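Helicase-like protein (Bacteroides thetaiotaomicron, PDB 2AFC) probably hydrolyses N-(ADP-ribosyl)-thymidine in DNA to release ADP-ribose and restore thymidine, as a member of the macro-domain family. Local coordinates at residues G81-Y86 and P94-A99; Q102-V107 and Q137-E142; D9-I14 and L37-K42; K41-P46 and N69-L74. All coordinates share one frame; numbering follows the deposited sequence.

Contact 1 of 4, residues G81-Y86 and P94-A99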
loop_
_atom_site.group_PDB
_atom_site.type_symbol
_atom_site.label_atom_id
_atom_site.label_comp_id
_atom_site.label_asym_id
_atom_site.label_seq_id
_atom_site.Cartn_x
_atom_site.Cartn_y
_atom_site.Cartn_z
ATOM N N GLY A 81 7.009 1.763 2.232
ATOM C CA GLY A 81 7.288 3.150 1.880
ATOM C C GLY A 81 7.428 4.036 3.106
ATOM O O GLY A 81 7.364 5.271 3.032
ATOM N N GLN A 82 7.647 3.402 4.248
ATOM C CA GLN A 82 7.780 4.136 5.500
ATOM C C GLN A 82 9.050 3.743 6.263
ATOM O O GLN A 82 9.350 2.563 6.455
ATOM C CB GLN A 82 6.544 3.870 6.356
ATOM C CG GLN A 82 6.056 5.075 7.111
ATOM C CD GLN A 82 4.864 4.754 7.991
ATOM O OE1 GLN A 82 3.724 4.687 7.521
ATOM N NE2 GLN A 82 5.127 4.539 9.278
ATOM N N HIS A 83 9.791 4.746 6.704
ATOM C CA HIS A 83 11.031 4.504 7.434
ATOM C C HIS A 83 10.837 4.695 8.933
ATOM O O HIS A 83 10.776 5.821 9.417
ATOM C CB HIS A 83 12.122 5.453 6.944
ATOM C CG HIS A 83 13.432 5.246 7.628
ATOM N ND1 HIS A 83 14.134 6.274 8.219
ATOM C CD2 HIS A 83 14.145 4.117 7.857
ATOM C CE1 HIS A 83 15.223 5.785 8.786
ATOM N NE2 HIS A 83 15.251 4.480 8.583
ATOM N N GLY A 84 10.771 3.597 9.674
ATOM C CA GLY A 84 10.542 3.714 11.100
ATOM C C GLY A 84 9.103 4.171 11.302
ATOM O O GLY A 84 8.242 3.894 10.471
ATOM N N ILE A 85 8.842 4.880 12.392
ATOM C CA ILE A 85 7.500 5.365 12.704
ATOM C C ILE A 85 7.684 6.707 13.403
ATOM O O ILE A 85 6.757 7.502 13.545
ATOM C CB ILE A 85 6.778 4.384 13.660
ATOM C CG1 ILE A 85 6.741 2.986 13.040
ATOM C CG2 ILE A 85 5.367 4.863 13.934
ATOM C CD1 ILE A 85 7.968 2.145 13.334
ATOM N N TYR A 86 8.923 6.936 13.819
ATOM C CA TYR A 86 9.348 8.141 14.518
ATOM C C TYR A 86 9.704 9.246 13.530
ATOM O O TYR A 86 9.261 9.236 12.390
ATOM C CB TYR A 86 10.573 7.793 15.370
ATOM C CG TYR A 86 11.585 6.938 14.626
ATOM C CD1 TYR A 86 12.498 7.511 13.738
ATOM C CD2 TYR A 86 11.593 5.551 14.772
ATOM C CE1 TYR A 86 13.391 6.721 13.010
ATOM C CE2 TYR A 86 12.480 4.753 14.049
ATOM C CZ TYR A 86 13.374 5.344 13.170
ATOM O OH TYR A 86 14.238 4.552 12.449
ATOM N N PRO A 94 8.603 9.956 8.777
ATOM C CA PRO A 94 8.954 8.608 8.328
ATOM C C PRO A 94 8.581 8.227 6.898
ATOM O O PRO A 94 9.171 7.301 6.321
ATOM C CB PRO A 94 8.291 7.710 9.381
ATOM C CG PRO A 94 7.119 8.521 9.837
ATOM C CD PRO A 94 7.678 9.915 9.923
ATOM N N ILE A 95 7.621 8.936 6.318
ATOM C CA ILE A 95 7.183 8.633 4.964
ATOM C C ILE A 95 8.311 8.854 3.950
ATOM O O ILE A 95 9.057 9.828 4.039
ATOM C CB ILE A 95 5.973 9.509 4.577
ATOM C CG1 ILE A 95 5.380 9.040 3.243
ATOM C CG2 ILE A 95 6.402 10.972 4.499
ATOM C CD1 ILE A 95 6.144 9.334 1.935
ATOM N N ARG A 96 8.433 7.936 2.993
ATOM C CA ARG A 96 9.455 8.035 1.945
ATOM C C ARG A 96 8.790 8.057 0.584
ATOM O O ARG A 96 8.420 7.012 0.039
ATOM C CB ARG A 96 10.430 6.851 2.011
ATOM C CG ARG A 96 11.402 6.916 3.160
ATOM C CD ARG A 96 12.184 8.202 3.115
ATOM N NE ARG A 96 13.124 8.292 4.224
ATOM C CZ ARG A 96 12.799 8.653 5.460
ATOM N NH1 ARG A 96 11.547 8.969 5.758
ATOM N NH2 ARG A 96 13.732 8.703 6.398
ATOM N N TYR A 97 8.650 9.257 0.035
ATOM C CA TYR A 97 7.994 9.440 -1.251
ATOM C C TYR A 97 8.672 8.744 -2.421
ATOM O O TYR A 97 7.983 8.263 -3.318
ATOM C CB TYR A 97 7.831 10.924 -1.532
ATOM C CG TYR A 97 6.852 11.594 -0.599
ATOM C CD1 TYR A 97 5.491 11.245 -0.604
ATOM C CD2 TYR A 97 7.266 12.603 0.263
ATOM C CE1 TYR A 97 4.568 11.899 0.228
ATOM C CE2 TYR A 97 6.367 13.253 1.087
ATOM C CZ TYR A 97 5.021 12.903 1.062
ATOM O OH TYR A 97 4.141 13.611 1.845
ATOM N N ASP A 98 10.007 8.684 -2.420
ATOM C CA ASP A 98 10.719 8.005 -3.504
ATOM C C ASP A 98 10.489 6.494 -3.384
ATOM O O ASP A 98 10.522 5.768 -4.373
ATOM C CB ASP A 98 12.221 8.318 -3.455
ATOM C CG ASP A 98 12.522 9.773 -3.758
ATOM O OD1 ASP A 98 11.976 10.312 -4.749
ATOM O OD2 ASP A 98 13.313 10.385 -3.016
ATOM N N ALA A 99 10.250 6.029 -2.166
ATOM C CA ALA A 99 9.996 4.618 -1.926
ATOM C C ALA A 99 8.590 4.261 -2.373
ATOM O O ALA A 99 8.381 3.229 -3.011
ATOM C CB ALA A 99 10.154 4.303 -0.461
#
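P94 presses its ring against the carbonyls of the loop that follows strand 74-82: CD lies 3.0 Å from Y86 O and CB 3.1 Å from H83 O. A proline suits this place because its compact ring fills the bend of residues 83-86 while its own carbonyl stays available. P94 O receives H83 N at 2.7 Å in a nearly straight bond (174°). I95 takes part through its backbone, its CB pointing away. Opposite Q82 it forms the non-hydrogen-bonded pair of a single antiparallel bridge, completed on the other side by R96 N, which donates to G81 O at 2.9 Å.

R96 stands at the N-cap position of helix 97-113. With CG anti to its carbonyl carbon (chi1 -74°) and a second bend at chi2, its chain folds back so that one guanidinium face lies over H83 CB, 3.6 Å from R96 CZ. The imidazole plane is turned 65° from the guanidinium. R96 NH1 donates to I95 O at 3.1 Å, approaching from above the carbonyl plane, and weakly to P93 O. With a leucine in its place, I95 O would probably lose this side-chain donor and H83 its flat cover. In the first helical turn, A99 brings its CB to 3.9 Å from G81 CA, a small side chain that lets the helix start close to the strand.

The bridge thus ties the end of strand 74-82 to the start of helix 97-113. Beyond it, Q82 rests on I24 and N26 of strand 19-26, and Y97 reaches L134 and M135 of helix 132-144.

Contact 2 of 4, residues Q102-V107 and Q137-E142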
loop_
_atom_site.group_PDB
_atom_site.type_symbol
_atom_site.label_atom_id
_atom_site.label_comp_id
_atom_site.label_asym_id
_atom_site.label_seq_id
_atom_site.Cartn_x
_atom_site.Cartn_y
_atom_site.Cartn_z
ATOM N N GLN A 102 8.610 3.846 -6.058
ATOM C CA GLN A 102 9.122 2.567 -6.538
ATOM C C GLN A 102 8.041 1.531 -6.314
ATOM O O GLN A 102 7.684 0.787 -7.230
ATOM C CB GLN A 102 10.370 2.137 -5.770
ATOM C CG GLN A 102 11.591 3.006 -5.960
ATOM C CD GLN A 102 12.768 2.511 -5.134
ATOM O OE1 GLN A 102 13.186 1.350 -5.257
ATOM N NE2 GLN A 102 13.304 3.384 -4.284
ATOM N N CYS A 103 7.525 1.492 -5.087
ATOM C CA CYS A 103 6.481 0.544 -4.724
ATOM C C CYS A 103 5.333 0.533 -5.729
ATOM O O CYS A 103 4.986 -0.519 -6.267
ATOM C CB CYS A 103 5.935 0.852 -3.318
ATOM S SG CYS A 103 7.050 0.441 -1.938
ATOM N N LEU A 104 4.761 1.708 -5.982
ATOM C CA LEU A 104 3.641 1.836 -6.909
ATOM C C LEU A 104 4.060 1.462 -8.319
ATOM O O LEU A 104 3.317 0.801 -9.051
ATOM C CB LEU A 104 3.087 3.264 -6.887
ATOM C CG LEU A 104 2.419 3.713 -5.582
ATOM C CD1 LEU A 104 1.991 5.150 -5.701
ATOM C CD2 LEU A 104 1.236 2.825 -5.270
ATOM N N LYS A 105 5.259 1.879 -8.694
ATOM C CA LYS A 105 5.790 1.565 -10.009
ATOM C C LYS A 105 5.770 0.037 -10.160
ATOM O O LYS A 105 5.471 -0.489 -11.223
ATOM C CB LYS A 105 7.207 2.143 -10.116
ATOM C CG LYS A 105 7.962 1.861 -11.395
ATOM C CD LYS A 105 9.103 2.880 -11.562
ATOM C CE LYS A 105 8.555 4.260 -11.927
ATOM N NZ LYS A 105 9.518 5.372 -11.698
ATOM N N GLU A 106 6.035 -0.671 -9.068
ATOM C CA GLU A 106 6.041 -2.126 -9.095
ATOM C C GLU A 106 4.624 -2.670 -9.056
ATOM O O GLU A 106 4.352 -3.755 -9.583
ATOM C CB GLU A 106 6.837 -2.666 -7.911
ATOM C CG GLU A 106 7.827 -3.725 -8.301
ATOM C CD GLU A 106 7.154 -5.012 -8.635
ATOM O OE1 GLU A 106 7.706 -5.794 -9.436
ATOM O OE2 GLU A 106 6.066 -5.248 -8.076
ATOM N N VAL A 107 3.720 -1.926 -8.418
ATOM C CA VAL A 107 2.332 -2.356 -8.348
ATOM C C VAL A 107 1.748 -2.217 -9.747
ATOM O O VAL A 107 0.953 -3.046 -10.200
ATOM C CB VAL A 107 1.511 -1.491 -7.357
ATOM C CG1 VAL A 107 0.020 -1.660 -7.620
ATOM C CG2 VAL A 107 1.814 -1.906 -5.932
ATOM N N GLN A 137 -0.188 13.173 -6.528
ATOM C CA GLN A 137 0.614 13.298 -7.745
ATOM C C GLN A 137 1.354 12.002 -8.067
ATOM O O GLN A 137 1.462 11.612 -9.229
ATOM C CB GLN A 137 1.624 14.433 -7.603
ATOM C CG GLN A 137 1.005 15.810 -7.697
ATOM C CD GLN A 137 0.342 16.033 -9.036
ATOM O OE1 GLN A 137 -0.851 16.325 -9.109
ATOM N NE2 GLN A 137 1.114 15.884 -10.112
ATOM N N ILE A 138 1.868 11.345 -7.032
ATOM C CA ILE A 138 2.588 10.096 -7.212
ATOM C C ILE A 138 1.669 9.061 -7.838
ATOM O O ILE A 138 2.009 8.463 -8.854
ATOM C CB ILE A 138 3.130 9.567 -5.868
ATOM C CG1 ILE A 138 4.074 10.605 -5.257
ATOM C CG2 ILE A 138 3.869 8.260 -6.079
ATOM C CD1 ILE A 138 5.356 10.973 -6.055
ATOM N N ILE A 139 0.502 8.859 -7.232
ATOM C CA ILE A 139 -0.484 7.898 -7.728
ATOM C C ILE A 139 -0.761 8.174 -9.200
ATOM O O ILE A 139 -0.866 7.269 -10.022
ATOM C CB ILE A 139 -1.830 8.052 -7.005
ATOM C CG1 ILE A 139 -1.610 8.199 -5.499
ATOM C CG2 ILE A 139 -2.729 6.870 -7.342
ATOM C CD1 ILE A 139 -0.940 7.011 -4.759
ATOM N N LYS A 140 -0.894 9.456 -9.497
ATOM C CA LYS A 140 -1.178 9.943 -10.829
ATOM C C LYS A 140 -0.086 9.543 -11.819
ATOM O O LYS A 140 -0.357 8.852 -12.806
ATOM C CB LYS A 140 -1.314 11.465 -10.755
ATOM C CG LYS A 140 -1.830 12.166 -11.993
ATOM C CD LYS A 140 -1.775 13.676 -11.760
ATOM C CE LYS A 140 -2.096 14.478 -13.010
ATOM N NZ LYS A 140 -1.800 15.932 -12.794
ATOM N N GLU A 141 1.149 9.961 -11.543
ATOM C CA GLU A 141 2.270 9.668 -12.431
ATOM C C GLU A 141 2.617 8.194 -12.560
ATOM O O GLU A 141 3.119 7.767 -13.594
ATOM C CB GLU A 141 3.529 10.428 -11.991
ATOM C CG GLU A 141 4.646 10.377 -13.038
ATOM C CD GLU A 141 5.992 10.903 -12.546
ATOM O OE1 GLU A 141 6.062 12.069 -12.106
ATOM O OE2 GLU A 141 6.993 10.147 -12.610
ATOM N N GLU A 142 2.344 7.411 -11.522
ATOM C CA GLU A 142 2.685 5.993 -11.554
ATOM C C GLU A 142 1.563 5.015 -11.902
ATOM O O GLU A 142 1.836 3.923 -12.407
ATOM C CB GLU A 142 3.310 5.581 -10.221
ATOM C CG GLU A 142 4.603 6.307 -9.881
ATOM C CD GLU A 142 5.663 6.192 -10.975
ATOM O OE1 GLU A 142 5.781 5.124 -11.614
ATOM O OE2 GLU A 142 6.392 7.174 -11.194
#
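Two helices of the macro domain, 97-113 and 132-144, pack side by side where L104 meets I138 and I139. The short segments run in roughly the same direction, their axes 9.6 Å apart at closest approach and crossing at -36°. L104 CD1 does the apolar touching, lying 3.6 Å from I139 CD1 and 3.7 Å from I138 CG2. The leucine crosses I138 at about a right angle, so its methyl comes across the branch of the isoleucine. I139 points its CB away from helix 97-113, yet its long arm brings CD1 back to the same methyl. Branched aliphatic residues suit this buried strip, and L104 also touches M79 of strand 74-82 beneath.

One turn further on, E142 fills the space beside L104, the CB atoms of the two residues being 4.1 Å apart. CG of E142 stands beside its backbone N (chi1 -61°), and a further bend at chi2 swings the carboxylate over toward the flank of K105. K105 NZ makes only a long salt bridge to E142 OE2, at 3.6 Å; the stronger partner of that oxygen is R101, one turn earlier on helix 97-113. With an alanine here, R101 and K105 would probably lose a shared counter-charge, and the flank of K105 the group lying along it.

R101 also pairs with the neighbouring E141. The chemistry is therefore divided: methyl groups close the inner side of the helix pair, while two basic residues offset the buried E142 carboxylate and would be expected to favour its ionised form.

Contact 3 of 4, residues D9-I14 and L37-K42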
loop_
_atom_site.group_PDB
_atom_site.type_symbol
_atom_site.label_atom_id
_atom_site.label_comp_id
_atom_site.label_asym_id
_atom_site.label_seq_id
_atom_site.Cartn_x
_atom_site.Cartn_y
_atom_site.Cartn_z
ATOM N N ASP A 9 -14.821 1.088 2.903
ATOM C CA ASP A 9 -13.756 0.263 3.465
ATOM C C ASP A 9 -12.920 -0.410 2.367
ATOM O O ASP A 9 -13.447 -1.177 1.556
ATOM C CB ASP A 9 -14.404 -0.776 4.397
ATOM C CG ASP A 9 -13.449 -1.863 4.838
ATOM O OD1 ASP A 9 -12.254 -1.575 5.055
ATOM O OD2 ASP A 9 -13.905 -3.016 4.991
ATOM N N ALA A 10 -11.620 -0.121 2.344
ATOM C CA ALA A 10 -10.721 -0.681 1.336
ATOM C C ALA A 10 -10.541 -2.200 1.411
ATOM O O ALA A 10 -10.101 -2.817 0.444
ATOM C CB ALA A 10 -9.360 0.011 1.403
ATOM N N THR A 11 -10.870 -2.804 2.551
ATOM C CA THR A 11 -10.753 -4.258 2.689
ATOM C C THR A 11 -12.021 -4.926 2.149
ATOM O O THR A 11 -12.169 -6.149 2.182
ATOM C CB THR A 11 -10.524 -4.684 4.172
ATOM O OG1 THR A 11 -11.645 -4.295 4.978
ATOM C CG2 THR A 11 -9.260 -4.026 4.721
ATOM N N ALA A 12 -12.932 -4.097 1.651
ATOM C CA ALA A 12 -14.193 -4.551 1.062
ATOM C C ALA A 12 -14.355 -3.754 -0.230
ATOM O O ALA A 12 -15.371 -3.083 -0.437
ATOM C CB ALA A 12 -15.357 -4.248 2.010
ATOM N N PRO A 13 -13.351 -3.828 -1.122
ATOM C CA PRO A 13 -13.358 -3.106 -2.398
ATOM C C PRO A 13 -14.523 -3.442 -3.314
ATOM O O PRO A 13 -14.976 -4.585 -3.385
ATOM C CB PRO A 13 -12.001 -3.469 -3.003
ATOM C CG PRO A 13 -11.817 -4.876 -2.547
ATOM C CD PRO A 13 -12.240 -4.799 -1.089
ATOM N N ILE A 14 -14.996 -2.424 -4.020
ATOM C CA ILE A 14 -16.120 -2.579 -4.938
ATOM C C ILE A 14 -15.647 -3.007 -6.322
ATOM O O ILE A 14 -14.447 -3.210 -6.554
ATOM C CB ILE A 14 -16.905 -1.259 -5.075
ATOM C CG1 ILE A 14 -15.976 -0.155 -5.597
ATOM C CG2 ILE A 14 -17.469 -0.847 -3.720
ATOM C CD1 ILE A 14 -16.019 -0.014 -7.096
ATOM N N LEU A 37 -4.710 -3.308 10.955
ATOM C CA LEU A 37 -5.666 -4.025 11.801
ATOM C C LEU A 37 -6.919 -4.397 11.026
ATOM O O LEU A 37 -7.505 -5.459 11.247
ATOM C CB LEU A 37 -6.057 -3.170 13.009
ATOM C CG LEU A 37 -4.938 -2.873 14.011
ATOM C CD1 LEU A 37 -5.416 -1.875 15.051
ATOM C CD2 LEU A 37 -4.495 -4.171 14.669
ATOM N N ALA A 38 -7.339 -3.522 10.121
ATOM C CA ALA A 38 -8.534 -3.805 9.333
ATOM C C ALA A 38 -8.243 -4.997 8.431
ATOM O O ALA A 38 -9.144 -5.758 8.082
ATOM C CB ALA A 38 -8.927 -2.592 8.498
ATOM N N LEU A 39 -6.975 -5.150 8.058
ATOM C CA LEU A 39 -6.560 -6.259 7.214
ATOM C C LEU A 39 -6.538 -7.530 8.039
ATOM O O LEU A 39 -6.943 -8.587 7.570
ATOM C CB LEU A 39 -5.163 -6.018 6.640
ATOM C CG LEU A 39 -4.949 -4.983 5.538
ATOM C CD1 LEU A 39 -3.446 -4.878 5.275
ATOM C CD2 LEU A 39 -5.697 -5.389 4.261
ATOM N N SER A 40 -6.057 -7.425 9.270
ATOM C CA SER A 40 -5.993 -8.588 10.137
ATOM C C SER A 40 -7.398 -8.962 10.593
ATOM O O SER A 40 -7.646 -10.094 11.003
ATOM C CB SER A 40 -5.091 -8.309 11.335
ATOM O OG SER A 40 -3.766 -8.030 10.906
ATOM N N LYS A 41 -8.320 -8.006 10.516
ATOM C CA LYS A 41 -9.698 -8.265 10.895
ATOM C C LYS A 41 -10.246 -9.344 9.957
ATOM O O LYS A 41 -10.999 -10.226 10.380
ATOM C CB LYS A 41 -10.511 -6.979 10.780
ATOM C CG LYS A 41 -11.986 -7.116 11.091
ATOM C CD LYS A 41 -12.675 -5.773 10.892
ATOM C CE LYS A 41 -14.192 -5.909 10.882
ATOM N NZ LYS A 41 -14.862 -4.605 10.588
ATOM N N LYS A 42 -9.856 -9.284 8.686
ATOM C CA LYS A 42 -10.311 -10.283 7.715
ATOM C C LYS A 42 -9.315 -11.412 7.447
ATOM O O LYS A 42 -9.683 -12.585 7.475
ATOM C CB LYS A 42 -10.657 -9.630 6.372
ATOM C CG LYS A 42 -11.989 -8.911 6.332
ATOM C CD LYS A 42 -12.368 -8.583 4.900
ATOM C CE LYS A 42 -13.676 -7.828 4.834
ATOM N NZ LYS A 42 -13.603 -6.568 5.622
HETATM O O HOH W 1 -11.856 -5.077 7.968
#
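T11 OG1 is gripped from several directions. K42 NZ donates to it at 3.1 Å from helix 35-42, and a water molecule donates to it as well, also at 3.1 Å. The carboxylate of D9 lies close by, with D9 OD2 2.6 Å from T11 OG1, but which of the two D9 oxygens takes the hydroxyl proton is not settled. The same water gives its other proton to A38 O at 2.8 Å, so it bridges loop and helix.

D9 is held in place by its own turn. Its OD1 accepts T11 N at 3.1 Å in an Asx turn, the donor coming from above the carboxylate plane, and this sits within a type I turn from D9 to A12. K42 reaches across with an extended chain that bends only at chi4 (58°), which brings NZ also within a long salt bridge, 3.6 Å, of D9 OD2.

Threonine suits its place by having two different branches. With OG1 set between the backbone N and carbonyl carbon (chi1 62°), CG2 is left to face the helix, 3.8 Å from L39 CD2 and near the CB of A38, whose small size lets the loop come close.

The loop 9-14, between strands 4-7 and 19-26, is thereby fastened to helix 35-42. T11 also touches F35 of that helix, A10 and P13 lean on Y153 of strand 150-154, and L39 reaches H23 of strand 19-26.

Contact 4 of 4, residues K41-P46 and N69-L74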
loop_
_atom_site.group_PDB
_atom_site.type_symbol
_atom_site.label_atom_id
_atom_site.label_comp_id
_atom_site.label_asym_id
_atom_site.label_seq_id
_atom_site.Cartn_x
_atom_site.Cartn_y
_atom_site.Cartn_z
ATOM N N LYS A 41 -8.320 -8.006 10.516
ATOM C CA LYS A 41 -9.698 -8.265 10.895
ATOM C C LYS A 41 -10.246 -9.344 9.957
ATOM O O LYS A 41 -10.999 -10.226 10.380
ATOM C CB LYS A 41 -10.511 -6.979 10.780
ATOM C CG LYS A 41 -11.986 -7.116 11.091
ATOM C CD LYS A 41 -12.675 -5.773 10.892
ATOM C CE LYS A 41 -14.192 -5.909 10.882
ATOM N NZ LYS A 41 -14.862 -4.605 10.588
ATOM N N LYS A 42 -9.856 -9.284 8.686
ATOM C CA LYS A 42 -10.311 -10.283 7.715
ATOM C C LYS A 42 -9.315 -11.412 7.447
ATOM O O LYS A 42 -9.683 -12.585 7.475
ATOM C CB LYS A 42 -10.657 -9.630 6.372
ATOM C CG LYS A 42 -11.989 -8.911 6.332
ATOM C CD LYS A 42 -12.368 -8.583 4.900
ATOM C CE LYS A 42 -13.676 -7.828 4.834
ATOM N NZ LYS A 42 -13.603 -6.568 5.622
ATOM N N TRP A 43 -8.056 -11.068 7.193
ATOM C CA TRP A 43 -7.065 -12.094 6.877
ATOM C C TRP A 43 -5.825 -12.106 7.769
ATOM O O TRP A 43 -5.260 -11.058 8.079
ATOM C CB TRP A 43 -6.613 -11.933 5.429
ATOM C CG TRP A 43 -7.722 -11.670 4.463
ATOM C CD1 TRP A 43 -8.553 -12.587 3.901
ATOM C CD2 TRP A 43 -8.098 -10.396 3.922
ATOM N NE1 TRP A 43 -9.425 -11.966 3.028
ATOM C CE2 TRP A 43 -9.165 -10.623 3.022
ATOM C CE3 TRP A 43 -7.631 -9.089 4.105
ATOM C CZ2 TRP A 43 -9.778 -9.580 2.305
ATOM C CZ3 TRP A 43 -8.243 -8.045 3.386
ATOM C CH2 TRP A 43 -9.302 -8.304 2.499
ATOM N N LYS A 44 -5.394 -13.297 8.171
ATOM C CA LYS A 44 -4.201 -13.405 8.994
ATOM C C LYS A 44 -2.940 -13.408 8.124
ATOM O O LYS A 44 -1.864 -13.066 8.605
ATOM C CB LYS A 44 -4.246 -14.676 9.855
ATOM C CG LYS A 44 -4.388 -15.986 9.082
ATOM C CD LYS A 44 -3.052 -16.509 8.547
ATOM C CE LYS A 44 -3.218 -17.896 7.912
ATOM N NZ LYS A 44 -1.926 -18.461 7.412
HETATM N N MSE A 45 -3.091 -13.763 6.847
HETATM C CA MSE A 45 -1.964 -13.847 5.903
HETATM C C MSE A 45 -1.113 -12.605 5.673
HETATM O O MSE A 45 0.109 -12.676 5.747
HETATM C CB MSE A 45 -2.444 -14.375 4.554
HETATM C CG MSE A 45 -2.757 -15.847 4.579
HETATM SE SE MSE A 45 -2.967 -16.533 2.804
HETATM C CE MSE A 45 -4.910 -16.676 2.746
ATOM N N PRO A 46 -1.736 -11.453 5.370
ATOM C CA PRO A 46 -0.896 -10.272 5.158
ATOM C C PRO A 46 0.057 -9.999 6.321
ATOM O O PRO A 46 1.256 -9.809 6.115
ATOM C CB PRO A 46 -1.915 -9.164 4.964
ATOM C CG PRO A 46 -2.990 -9.863 4.227
ATOM C CD PRO A 46 -3.129 -11.173 4.984
ATOM N N ASN A 69 -1.906 -13.319 -1.883
ATOM C CA ASN A 69 -3.185 -13.731 -2.445
ATOM C C ASN A 69 -4.082 -14.179 -1.286
ATOM O O ASN A 69 -4.011 -15.328 -0.846
ATOM C CB ASN A 69 -2.952 -14.902 -3.409
ATOM C CG ASN A 69 -4.199 -15.305 -4.163
ATOM O OD1 ASN A 69 -4.291 -16.426 -4.652
ATOM N ND2 ASN A 69 -5.159 -14.393 -4.276
ATOM N N VAL A 70 -4.920 -13.280 -0.785
ATOM C CA VAL A 70 -5.786 -13.633 0.335
ATOM C C VAL A 70 -7.105 -14.257 -0.101
ATOM O O VAL A 70 -7.739 -14.977 0.668
ATOM C CB VAL A 70 -6.091 -12.415 1.218
ATOM C CG1 VAL A 70 -4.790 -11.793 1.708
ATOM C CG2 VAL A 70 -6.914 -11.415 0.446
ATOM N N GLU A 71 -7.522 -13.993 -1.332
ATOM C CA GLU A 71 -8.768 -14.566 -1.801
ATOM C C GLU A 71 -8.844 -14.625 -3.316
ATOM O O GLU A 71 -8.000 -14.058 -4.007
ATOM C CB GLU A 71 -9.927 -13.756 -1.236
ATOM C CG GLU A 71 -11.212 -14.531 -1.082
ATOM C CD GLU A 71 -12.104 -13.898 -0.047
ATOM O OE1 GLU A 71 -13.241 -14.384 0.161
ATOM O OE2 GLU A 71 -11.651 -12.907 0.564
ATOM N N ASN A 72 -9.857 -15.318 -3.827
ATOM C CA ASN A 72 -10.037 -15.461 -5.270
ATOM C C ASN A 72 -10.052 -14.107 -5.973
ATOM O O ASN A 72 -10.937 -13.288 -5.740
ATOM C CB ASN A 72 -11.335 -16.212 -5.567
ATOM C CG ASN A 72 -11.544 -16.458 -7.053
ATOM O OD1 ASN A 72 -10.668 -16.991 -7.738
ATOM N ND2 ASN A 72 -12.717 -16.079 -7.556
ATOM N N LYS A 73 -9.059 -13.875 -6.826
ATOM C CA LYS A 73 -8.953 -12.625 -7.567
ATOM C C LYS A 73 -8.752 -11.445 -6.635
ATOM O O LYS A 73 -9.189 -10.331 -6.928
ATOM C CB LYS A 73 -10.212 -12.399 -8.415
ATOM C CG LYS A 73 -10.384 -13.393 -9.550
ATOM C CD LYS A 73 -11.642 -13.117 -10.367
ATOM C CE LYS A 73 -11.617 -13.898 -11.678
ATOM N NZ LYS A 73 -11.477 -15.371 -11.473
ATOM N N LEU A 74 -8.086 -11.678 -5.511
ATOM C CA LEU A 74 -7.862 -10.600 -4.554
ATOM C C LEU A 74 -6.468 -10.667 -3.937
ATOM O O LEU A 74 -6.082 -11.691 -3.364
ATOM C CB LEU A 74 -8.932 -10.656 -3.451
ATOM C CG LEU A 74 -8.890 -9.511 -2.437
ATOM C CD1 LEU A 74 -9.093 -8.198 -3.180
ATOM C CD2 LEU A 74 -9.957 -9.701 -1.350
#
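M45 and V70 mark the nearest backbone approach, their CA atoms 6.8 Å apart, between the join of helices 35-42 and 45-56 and the end of strand 65-71. There V70 and E71 both face L74 in a classic beta bulge, and a type II turn from E71 to L74 leads into strand 74-82. L74 N donates to E71 O at 2.8 Å to close this turn. N69 braces it, its ND2 donating to L74 O at 3.0 Å.

The bulge presents V70 to the indole of W43. V70 CB stands 3.6 Å from the centroid of the five-membered ring, 9° off the normal, a CH-pi contact over the face; CG2 lies over the same face, offset toward the rim, 3.5 Å from W43 CE2. With chi1 at -56°, the other methyl of V70 turns to the proline, CG1 being 3.6 Å from P46 CG. A beta-branched residue thus serves two partners at once. L74 CD2 meets W43 CZ2 at 3.7 Å, and the ring face opposite V70 is covered by CB of the preceding K42. At the ring edge, W43 NE1 gives a weak hydrogen bond of 3.5 Å to E71 OE2, which lies in the indole plane although the carboxylate is turned 79° against it. The methyl of selenomethionine M45 lies against the carbonyls of N69 and V70.

Tryptophan suits the joint by offering a broad apolar face and one polar edge: the aliphatic groups carry most of the contact, while the long bond to exposed E71 gives the indole N-H a partner without holding it firmly.

Along the chain, contact 3 comes first, contact 4 begins on the residues where it ends, and contacts 1 and 2 follow in series. Contacts 3 and 4 share K41 and K42 of helix 35-42; their centres are 9 Å apart, and T11 O touches W43 CH2 at 3.6 Å. Contacts 1 and 2 both use helix 97-113, with centres 15 Å apart. The two pairs lie on opposite sides of the chain's centre, 22 to 25 Å between centres, yet neighbouring strands 65-71 and 74-82 link contacts 4 and 1 through one mixed sheet. Together they fasten helices and loops about the sheet of a single macro domain.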